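Local atomic coordinates of mannosephosphate isomerase, putative (Archaeoglobus fulgidus, PDB entry 1ZX5), a protein that probably catalyses the zinc-dependent interconversion of D-mannose 6-phosphate and D-fructose 6-phosphate, as a type 1 mannose-6-phosphate isomerase. Residues N250-A255 against I293-L298. Residues are numbered along the deposited sequence; the frame is centred on the assembly and turned at random.
Sequences NILYAA and IVRIYL. With EDO (1,2-ethanediol), chain C.
In Tyr253, CG anti to the backbone N (chi1 172°) carries the phenol end away from Val294 and leaves CD2 4.1 Å from Val294 CG2, the methyl beside Val294's own N, which approaches the ring side-on, almost level with it. The two residues belong to segments 250-255 and 293-298 of neighbouring antiparallel strands in a five-stranded sheet of the C-terminal cupin domain. Antiparallel pairing rests on a 160° angle between strand directions and on two hydrogen-bonded pairs, Ile251 with Ile296 and Tyr253 with Val294. The straightest bond runs from Val294 N to Tyr253 O at 2.8 Å, 179° at the hydrogen. Side chains alternate accordingly. Ile251, Tyr253, Val294 and Ile296 share one buried face, where Ile251 CG2 and Ile296 CD1 are 4.1 Å apart and strands 85-92 and 181-188 of the six-stranded sheet pack against them. On the other face, Ile293 CD1 comes within 4.1 Å of Leu252 CB, and Leu252 CD2 lies 4.1 Å from Arg295 CG. The guanidinium of Arg295 carries Tyr297 CD2 over one face, 3.4 Å above its plane and displaced to the margin, while NE forms a salt bridge with Glu233. At the far end of the Tyr253 ring, OH donates at 2.7 Å to O2 of a 1,2-ethanediol, most likely a crystallisation additive, also hydrogen-bonded to Trp24 NE1; that O2 donates to Ala255 O at 2.9 Å.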
loop_
_atom_site.group_PDB
_atom_site.type_symbol
_atom_site.label_atom_id
_atom_site.label_comp_id
_atom_site.label_asym_id
_atom_site.label_seq_id
_atom_site.Cartn_x
_atom_site.Cartn_y
_atom_site.Cartn_z
ATOM N N ASN A 250 4.906 -2.219 13.138
ATOM C CA ASN A 250 3.604 -1.722 12.718
ATOM C C ASN A 250 3.760 -0.332 12.084
ATOM O O ASN A 250 4.722 0.400 12.375
ATOM C CB ASN A 250 2.623 -1.626 13.899
ATOM C CG ASN A 250 2.100 -2.989 14.379
ATOM O OD1 ASN A 250 2.784 -4.017 14.326
ATOM N ND2 ASN A 250 0.890 -2.987 14.877
ATOM N N ILE A 251 2.809 0.015 11.221
ATOM C CA ILE A 251 2.638 1.379 10.734
ATOM C C ILE A 251 1.173 1.724 10.966
ATOM O O ILE A 251 0.288 0.918 10.697
ATOM C CB ILE A 251 3.049 1.540 9.225
ATOM C CG1 ILE A 251 4.581 1.468 9.070
ATOM C CG2 ILE A 251 2.516 2.865 8.630
ATOM C CD1 ILE A 251 5.086 1.343 7.622
ATOM N N LEU A 252 0.925 2.916 11.489
ATOM C CA LEU A 252 -0.430 3.397 11.731
ATOM C C LEU A 252 -0.740 4.487 10.728
ATOM O O LEU A 252 0.085 5.370 10.500
ATOM C CB LEU A 252 -0.550 3.994 13.147
ATOM C CG LEU A 252 -0.115 3.142 14.337
ATOM C CD1 LEU A 252 -0.141 3.990 15.626
ATOM C CD2 LEU A 252 -0.991 1.881 14.482
ATOM N N TYR A 253 -1.929 4.445 10.137
ATOM C CA TYR A 253 -2.368 5.540 9.279
ATOM C C TYR A 253 -3.668 6.111 9.829
ATOM O O TYR A 253 -4.632 5.372 10.041
ATOM C CB TYR A 253 -2.536 5.092 7.816
ATOM C CG TYR A 253 -3.184 6.177 6.978
ATOM C CD1 TYR A 253 -2.451 7.301 6.569
ATOM C CD2 TYR A 253 -4.532 6.103 6.633
ATOM C CE1 TYR A 253 -3.047 8.330 5.837
ATOM C CE2 TYR A 253 -5.139 7.110 5.894
ATOM C CZ TYR A 253 -4.399 8.219 5.506
ATOM O OH TYR A 253 -5.008 9.222 4.790
ATOM N N ALA A 254 -3.703 7.425 10.044
ATOM C CA ALA A 254 -4.907 8.087 10.562
ATOM C C ALA A 254 -5.881 8.383 9.422
ATOM O O ALA A 254 -5.683 9.320 8.660
ATOM C CB ALA A 254 -4.534 9.382 11.322
ATOM N N ALA A 255 -6.907 7.560 9.295
ATOM C CA ALA A 255 -7.866 7.690 8.196
ATOM C C ALA A 255 -8.932 8.753 8.461
ATOM O O ALA A 255 -9.300 9.491 7.553
ATOM C CB ALA A 255 -8.530 6.337 7.903
ATOM N N ILE A 293 -8.347 4.412 12.680
ATOM C CA ILE A 293 -6.909 4.342 12.495
ATOM C C ILE A 293 -6.613 2.979 11.859
ATOM O O ILE A 293 -7.181 1.968 12.256
ATOM C CB ILE A 293 -6.151 4.610 13.853
ATOM C CG1 ILE A 293 -4.642 4.836 13.628
ATOM C CG2 ILE A 293 -6.445 3.512 14.913
ATOM C CD1 ILE A 293 -3.938 5.488 14.828
ATOM N N VAL A 294 -5.756 2.972 10.846
ATOM C CA VAL A 294 -5.400 1.749 10.163
ATOM C C VAL A 294 -4.112 1.218 10.769
ATOM O O VAL A 294 -3.110 1.943 10.847
ATOM C CB VAL A 294 -5.205 1.982 8.632
ATOM C CG1 VAL A 294 -4.933 0.645 7.909
ATOM C CG2 VAL A 294 -6.431 2.710 8.030
ATOM N N ARG A 295 -4.130 -0.039 11.198
ATOM C CA ARG A 295 -2.919 -0.692 11.673
ATOM C C ARG A 295 -2.383 -1.627 10.584
ATOM O O ARG A 295 -3.072 -2.545 10.154
ATOM C CB ARG A 295 -3.194 -1.474 12.956
ATOM C CG ARG A 295 -1.937 -1.970 13.633
ATOM C CD ARG A 295 -2.230 -2.772 14.899
ATOM N NE ARG A 295 -2.852 -4.061 14.623
ATOM C CZ ARG A 295 -2.216 -5.229 14.575
ATOM N NH1 ARG A 295 -2.909 -6.338 14.322
ATOM N NH2 ARG A 295 -0.905 -5.309 14.797
ATOM N N ILE A 296 -1.151 -1.380 10.155
ATOM C CA ILE A 296 -0.482 -2.193 9.157
ATOM C C ILE A 296 0.570 -3.010 9.904
ATOM O O ILE A 296 1.318 -2.477 10.707
ATOM C CB ILE A 296 0.150 -1.296 8.030
ATOM C CG1 ILE A 296 -0.926 -0.399 7.405
ATOM C CG2 ILE A 296 0.879 -2.149 6.969
ATOM C CD1 ILE A 296 -0.383 0.830 6.634
ATOM N N TYR A 297 0.608 -4.310 9.670
ATOM C CA TYR A 297 1.473 -5.174 10.460
ATOM C C TYR A 297 2.117 -6.238 9.584
ATOM O O TYR A 297 1.587 -6.605 8.533
ATOM C CB TYR A 297 0.683 -5.834 11.616
ATOM C CG TYR A 297 -0.561 -6.542 11.148
ATOM C CD1 TYR A 297 -0.515 -7.889 10.767
ATOM C CD2 TYR A 297 -1.783 -5.864 11.054
ATOM C CE1 TYR A 297 -1.639 -8.549 10.318
ATOM C CE2 TYR A 297 -2.929 -6.520 10.610
ATOM C CZ TYR A 297 -2.847 -7.862 10.237
ATOM O OH TYR A 297 -3.971 -8.536 9.791
ATOM N N LEU A 298 3.267 -6.727 10.036
ATOM C CA LEU A 298 3.944 -7.841 9.387
ATOM C C LEU A 298 3.386 -9.143 9.946
ATOM O O LEU A 298 2.904 -9.190 11.079
ATOM C CB LEU A 298 5.452 -7.745 9.608
ATOM C CG LEU A 298 6.120 -6.428 9.198
ATOM C CD1 LEU A 298 7.625 -6.512 9.449
ATOM C CD2 LEU A 298 5.812 -6.049 7.728
HETATM C C1 EDO C . -9.935 9.341 4.241
HETATM O O1 EDO C . -10.040 10.466 3.344
HETATM C C2 EDO C . -8.490 8.826 4.266
HETATM O O2 EDO C . -7.696 9.595 5.172
#